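Local coordinates for uncharacterized protein lp_2219 (Lactobacillus plantarum, PDB 3HFQ) that is of unknown function but belongs to the seven-bladed beta-propeller lactonase family, and so may act on a lactone or related small molecule, at residues A[7-12]-A[40-45]; A[155-160]-A[190-195]. The protein carries 1 engineered substitution. One frame throughout, in Å; residues are numbered along the deposited sequence.

Interaction 1 (A[7-12]-A[40-45]); sequences FGTYTK and QNPTYL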
loop_
_atom_site.group_PDB
_atom_site.type_symbol
_atom_site.label_atom_id
_atom_site.label_comp_id
_atom_site.label_asym_id
_atom_site.label_seq_id
_atom_site.Cartn_x
_atom_site.Cartn_y
_atom_site.Cartn_z
ATOM N N PHE A 7 4.584 -8.096 8.984
ATOM C CA PHE A 7 3.158 -7.799 9.017
ATOM C C PHE A 7 2.842 -6.542 9.821
ATOM O O PHE A 7 3.198 -6.446 10.997
ATOM C CB PHE A 7 2.390 -8.969 9.639
ATOM C CG PHE A 7 2.488 -10.251 8.862
ATOM C CD1 PHE A 7 1.856 -10.387 7.627
ATOM C CD2 PHE A 7 3.189 -11.337 9.378
ATOM C CE1 PHE A 7 1.919 -11.587 6.922
ATOM C CE2 PHE A 7 3.257 -12.542 8.681
ATOM C CZ PHE A 7 2.621 -12.667 7.452
ATOM N N GLY A 8 2.169 -5.591 9.181
ATOM C CA GLY A 8 1.767 -4.370 9.860
ATOM C C GLY A 8 0.383 -4.648 10.421
ATOM O O GLY A 8 -0.339 -5.488 9.885
ATOM N N THR A 9 0.003 -3.960 11.491
ATOM C CA THR A 9 -1.298 -4.200 12.106
ATOM C C THR A 9 -1.858 -2.976 12.802
ATOM O O THR A 9 -1.220 -1.929 12.877
ATOM C CB THR A 9 -1.200 -5.259 13.219
ATOM O OG1 THR A 9 -0.499 -4.689 14.336
ATOM C CG2 THR A 9 -0.445 -6.495 12.746
ATOM N N TYR A 10 -3.075 -3.147 13.308
ATOM C CA TYR A 10 -3.757 -2.149 14.117
ATOM C C TYR A 10 -3.529 -2.791 15.477
ATOM O O TYR A 10 -3.314 -4.002 15.550
ATOM C CB TYR A 10 -5.254 -2.135 13.833
ATOM C CG TYR A 10 -5.698 -1.100 12.834
ATOM C CD1 TYR A 10 -5.808 0.241 13.193
ATOM C CD2 TYR A 10 -6.005 -1.461 11.525
ATOM C CE1 TYR A 10 -6.233 1.198 12.273
ATOM C CE2 TYR A 10 -6.425 -0.519 10.601
ATOM C CZ TYR A 10 -6.533 0.810 10.978
ATOM O OH TYR A 10 -6.964 1.741 10.062
ATOM N N THR A 11 -3.559 -2.009 16.546
ATOM C CA THR A 11 -3.368 -2.578 17.875
ATOM C C THR A 11 -4.496 -2.115 18.782
ATOM O O THR A 11 -4.263 -1.531 19.839
ATOM C CB THR A 11 -2.017 -2.157 18.477
ATOM O OG1 THR A 11 -1.909 -0.728 18.468
ATOM C CG2 THR A 11 -0.873 -2.757 17.673
ATOM N N LYS A 12 -5.722 -2.389 18.351
ATOM C CA LYS A 12 -6.915 -1.999 19.091
ATOM C C LYS A 12 -7.542 -3.153 19.870
ATOM O O LYS A 12 -8.398 -2.927 20.725
ATOM C CB LYS A 12 -7.951 -1.407 18.129
ATOM C CG LYS A 12 -7.482 -0.141 17.419
ATOM C CD LYS A 12 -8.553 0.445 16.501
ATOM C CE LYS A 12 -8.784 -0.418 15.266
ATOM N NZ LYS A 12 -9.728 0.225 14.301
ATOM N N GLN A 40 2.552 0.832 18.604
ATOM C CA GLN A 40 1.121 1.058 18.419
ATOM C C GLN A 40 0.693 1.445 17.005
ATOM O O GLN A 40 1.285 2.325 16.387
ATOM C CB GLN A 40 0.627 2.125 19.401
ATOM C CG GLN A 40 0.614 1.674 20.855
ATOM C CD GLN A 40 -0.337 0.516 21.092
ATOM O OE1 GLN A 40 -1.548 0.640 20.890
ATOM N NE2 GLN A 40 0.207 -0.618 21.518
ATOM N N ASN A 41 -0.351 0.772 16.522
ATOM C CA ASN A 41 -0.940 1.000 15.201
ATOM C C ASN A 41 0.014 1.112 14.012
ATOM O O ASN A 41 -0.043 2.074 13.244
ATOM C CB ASN A 41 -1.848 2.236 15.245
ATOM C CG ASN A 41 -3.274 1.909 15.679
ATOM O OD1 ASN A 41 -3.554 0.836 16.224
ATOM N ND2 ASN A 41 -4.183 2.846 15.441
ATOM N N PRO A 42 0.903 0.122 13.837
ATOM C CA PRO A 42 1.846 0.156 12.713
ATOM C C PRO A 42 1.117 -0.394 11.487
ATOM O O PRO A 42 1.452 -1.470 10.985
ATOM C CB PRO A 42 2.960 -0.762 13.188
ATOM C CG PRO A 42 2.182 -1.835 13.921
ATOM C CD PRO A 42 1.181 -1.022 14.728
ATOM N N THR A 43 0.129 0.361 11.010
ATOM C CA THR A 43 -0.708 -0.057 9.882
ATOM C C THR A 43 -0.064 -0.110 8.502
ATOM O O THR A 43 -0.656 -0.656 7.571
ATOM C CB THR A 43 -1.984 0.804 9.801
ATOM O OG1 THR A 43 -1.639 2.143 9.436
ATOM C CG2 THR A 43 -2.691 0.823 11.152
ATOM N N TYR A 44 1.116 0.482 8.346
ATOM C CA TYR A 44 1.819 0.400 7.072
ATOM C C TYR A 44 3.316 0.416 7.335
ATOM O O TYR A 44 3.783 1.067 8.273
ATOM C CB TYR A 44 1.432 1.526 6.109
ATOM C CG TYR A 44 1.398 1.036 4.672
ATOM C CD1 TYR A 44 0.307 0.313 4.189
ATOM C CD2 TYR A 44 2.479 1.239 3.815
ATOM C CE1 TYR A 44 0.293 -0.202 2.886
ATOM C CE2 TYR A 44 2.479 0.729 2.512
ATOM C CZ TYR A 44 1.383 0.013 2.055
ATOM O OH TYR A 44 1.377 -0.483 0.770
ATOM N N LEU A 45 4.056 -0.310 6.502
ATOM C CA LEU A 45 5.499 -0.450 6.646
ATOM C C LEU A 45 6.272 -0.173 5.360
ATOM O O LEU A 45 5.765 -0.398 4.262
ATOM C CB LEU A 45 5.819 -1.881 7.087
ATOM C CG LEU A 45 5.035 -2.444 8.273
ATOM C CD1 LEU A 45 5.307 -3.942 8.394
ATOM C CD2 LEU A 45 5.434 -1.707 9.546
#

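Interaction 2 (A[155-160]-A[190-195]); sequences AVIDLG and RHLVFS. With PO4 (phosphate ion), chain C.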
loop_
_atom_site.group_PDB
_atom_site.type_symbol
_atom_site.label_atom_id
_atom_site.label_comp_id
_atom_site.label_asym_id
_atom_site.label_seq_id
_atom_site.Cartn_x
_atom_site.Cartn_y
_atom_site.Cartn_z
ATOM N N ALA A 155 3.775 10.842 -6.564
ATOM C CA ALA A 155 2.345 10.743 -6.812
ATOM C C ALA A 155 1.671 10.738 -5.447
ATOM O O ALA A 155 2.024 9.936 -4.581
ATOM C CB ALA A 155 2.030 9.459 -7.567
ATOM N N VAL A 156 0.713 11.642 -5.260
ATOM C CA VAL A 156 -0.009 11.771 -3.996
ATOM C C VAL A 156 -1.507 11.656 -4.280
ATOM O O VAL A 156 -2.063 12.449 -5.034
ATOM C CB VAL A 156 0.315 13.136 -3.330
ATOM C CG1 VAL A 156 -0.469 13.298 -2.028
ATOM C CG2 VAL A 156 1.817 13.229 -3.059
ATOM N N ILE A 157 -2.154 10.667 -3.670
ATOM C CA ILE A 157 -3.575 10.422 -3.908
ATOM C C ILE A 157 -4.504 10.910 -2.801
ATOM O O ILE A 157 -4.324 10.569 -1.638
ATOM C CB ILE A 157 -3.820 8.913 -4.120
ATOM C CG1 ILE A 157 -2.913 8.401 -5.243
ATOM C CG2 ILE A 157 -5.286 8.657 -4.448
ATOM C CD1 ILE A 157 -2.937 6.892 -5.410
ATOM N N ASP A 158 -5.512 11.694 -3.180
ATOM C CA ASP A 158 -6.481 12.226 -2.228
ATOM C C ASP A 158 -7.822 11.522 -2.436
ATOM O O ASP A 158 -8.554 11.816 -3.382
ATOM C CB ASP A 158 -6.655 13.735 -2.437
ATOM C CG ASP A 158 -7.399 14.406 -1.295
ATOM O OD1 ASP A 158 -8.298 13.774 -0.708
ATOM O OD2 ASP A 158 -7.093 15.578 -0.991
ATOM N N LEU A 159 -8.134 10.586 -1.550
ATOM C CA LEU A 159 -9.380 9.840 -1.634
ATOM C C LEU A 159 -10.578 10.750 -1.380
ATOM O O LEU A 159 -11.641 10.581 -1.982
ATOM C CB LEU A 159 -9.357 8.690 -0.616
ATOM C CG LEU A 159 -10.618 7.836 -0.444
ATOM C CD1 LEU A 159 -10.223 6.410 -0.081
ATOM C CD2 LEU A 159 -11.515 8.446 0.625
ATOM N N GLY A 160 -10.390 11.724 -0.496
ATOM C CA GLY A 160 -11.461 12.638 -0.148
ATOM C C GLY A 160 -11.914 13.603 -1.232
ATOM O O GLY A 160 -13.100 13.932 -1.309
ATOM N N ARG A 190 -7.384 5.502 -4.089
ATOM C CA ARG A 190 -6.650 5.117 -2.886
ATOM C C ARG A 190 -5.164 4.863 -3.114
ATOM O O ARG A 190 -4.316 5.582 -2.578
ATOM C CB ARG A 190 -7.308 3.873 -2.281
ATOM C CG ARG A 190 -6.837 3.497 -0.873
ATOM C CD ARG A 190 -7.571 2.239 -0.409
ATOM N NE ARG A 190 -7.276 1.879 0.975
ATOM C CZ ARG A 190 -6.212 1.185 1.370
ATOM N NH1 ARG A 190 -5.315 0.761 0.486
ATOM N NH2 ARG A 190 -6.050 0.907 2.659
ATOM N N HIS A 191 -4.859 3.826 -3.892
ATOM C CA HIS A 191 -3.480 3.449 -4.208
ATOM C C HIS A 191 -3.332 3.257 -5.714
ATOM O O HIS A 191 -4.321 3.077 -6.425
ATOM C CB HIS A 191 -3.098 2.113 -3.551
ATOM C CG HIS A 191 -2.764 2.211 -2.089
ATOM N ND1 HIS A 191 -2.112 1.189 -1.423
ATOM C CD2 HIS A 191 -2.992 3.173 -1.180
ATOM C CE1 HIS A 191 -1.957 1.532 -0.159
ATOM N NE2 HIS A 191 -2.479 2.729 0.025
ATOM N N LEU A 192 -2.093 3.281 -6.189
ATOM C CA LEU A 192 -1.804 3.061 -7.602
ATOM C C LEU A 192 -0.484 2.313 -7.726
ATOM O O LEU A 192 0.257 2.173 -6.750
ATOM C CB LEU A 192 -1.737 4.392 -8.372
ATOM C CG LEU A 192 -0.654 5.448 -8.117
ATOM C CD1 LEU A 192 0.710 4.973 -8.621
ATOM C CD2 LEU A 192 -1.047 6.723 -8.854
ATOM N N VAL A 193 -0.202 1.822 -8.928
ATOM C CA VAL A 193 1.035 1.104 -9.195
ATOM C C VAL A 193 1.392 1.348 -10.661
ATOM O O VAL A 193 0.517 1.340 -11.526
ATOM C CB VAL A 193 0.879 -0.421 -8.923
ATOM C CG1 VAL A 193 -0.160 -1.033 -9.867
ATOM C CG2 VAL A 193 2.221 -1.114 -9.070
ATOM N N PHE A 194 2.672 1.591 -10.929
ATOM C CA PHE A 194 3.138 1.848 -12.287
ATOM C C PHE A 194 3.613 0.585 -12.990
ATOM O O PHE A 194 4.063 -0.366 -12.348
ATOM C CB PHE A 194 4.301 2.853 -12.287
ATOM C CG PHE A 194 3.873 4.289 -12.189
ATOM C CD1 PHE A 194 3.731 4.908 -10.954
ATOM C CD2 PHE A 194 3.622 5.026 -13.341
ATOM C CE1 PHE A 194 3.348 6.247 -10.867
ATOM C CE2 PHE A 194 3.238 6.368 -13.263
ATOM C CZ PHE A 194 3.102 6.975 -12.031
ATOM N N SER A 195 3.520 0.599 -14.314
ATOM C CA SER A 195 3.965 -0.517 -15.139
ATOM C C SER A 195 5.491 -0.492 -15.170
ATOM O O SER A 195 6.105 0.544 -14.920
ATOM C CB SER A 195 3.422 -0.370 -16.562
ATOM O OG SER A 195 3.931 0.806 -17.178
HETATM P P PO4 C . -9.237 3.209 4.214
HETATM O O1 PO4 C . -10.448 2.725 5.096
HETATM O O2 PO4 C . -8.682 2.003 3.368
HETATM O O3 PO4 C . -9.712 4.361 3.247
HETATM O O4 PO4 C . -8.088 3.754 5.149
#

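Interaction 1 (A[7-12]-A[40-45])
The ring of Tyr10 lies over the methyl of Thr43. CG2 of Thr43 sits 3.6 Å from the centroid of the Tyr10 ring, only 7° off the ring normal, which makes a centred CH-pi contact. The opposite face carries Lys12 NZ, offset toward the rim. The amide of Asn41 meets the ring at its edge, with the two planes perpendicular and Asn41 ND2 3.8 Å from Tyr10 CD1. The carbonyl end of that amide turns to the backbone. Asn41 OD1 accepts a nearly straight bond from Thr11 N (2.9 Å, 166°). The exchange is mutual, because Asn41 N donates to Thr11 OG1 at 2.9 Å. Thr11 places this hydroxyl between its own backbone N and carbonyl carbon (chi1 55°), where it faces the 40-45 segment. Gln40 bends at chi2 and brings OE1 to 2.8 Å from Thr11 OG1.

Farther back, Thr9 N donates to Pro42 O at 2.9 Å. The donor stands above the carbonyl plane and the bond is bent. Pro42 is the centre of an inverse gamma turn, closed by a weak bond from Thr43 N to Asn41 O. Gly8 fits closely here: its CA is 3.1 Å from Pro42 O, and a CB, which would point toward the 40-45 segment, would run into that oxygen. Leu45 CD1 covers the Gly8 backbone. Thr9 OG1 turns to Ser15 and Gly17. Tyr10 also comes near a bound phosphate. The contact joins the end of strand 2-9 in one blade to the loop entering the next, a blade-to-blade connection of the seven-bladed beta-propeller.

Interaction 2 (A[155-160]-A[190-195])
Strands 155-158 and 190-194 run roughly antiparallel at 150°, with axes 7.0 Å apart at closest approach, and they meet through side chains instead of backbone pairing. Ile157 contributes the largest side-chain share of the contact. Its CG1 branch lies anti to the carbonyl carbon (chi1 -55°) and continues extended, which carries CD1 across to the other strand. Ile157 CD1 lies 3.4 Å from Arg190 O and 3.8 Å from Leu192 CG. The carbonyl oxygen of Arg190 is thus covered by a methyl, and no hydrogen-bond donor reaches it. Ala155 CB meets Leu192 CD2 at 4.3 Å on the same apolar seam. With only an alanine here in place of Ile157, CG1, CG2 and CD1 would be gone, which would probably leave a gap beside Leu192 CG and thin the apolar cover over Arg190 O.

The strands belong to neighbouring four-stranded blades of the beta-propeller: 154-158 is second in its blade and 189-194 is first in the next. Leu203 of strand 200-205 also touches both Ile157 and Leu192.

Arg190 starts away from strand 155-158, and its chain, extended from CG to NE, reaches a phosphate, probably from the crystallisation liquor. NE and NH2 of Arg190 both donate to phosphate O2, at 2.8 and 2.9 Å, and the oxygen lies at the guanidinium edge, in its plane. NH1 of Arg190 stands over the centre of the His191 ring. Glu206 forms a salt bridge with Arg190, while His144 and Arg259 also bind the phosphate. Leu159 CD1 comes within 3.9 Å of phosphate O3.

How the interactions relate
Interaction 1 lies wholly before interaction 2 along the chain, and their centres are about 21 Å apart. They lie on opposite sides of the chain's centre, within the same propeller. Each joins neighbouring blades, but the strands differ. Interaction 1 links strand 2-9 to the loop before strand 45-47; interaction 2 sets strand 154-158 against strand 189-194. The blade holding strand 2-9 is completed by strand 334-339, so the first and last strands share one sheet and close the ring. Their segments also pack against each other: Tyr44 OH, from the 40-45 loop, is 4.0 Å from His191 CE1. Tyr90 packs against the rings of both Tyr44 and His191.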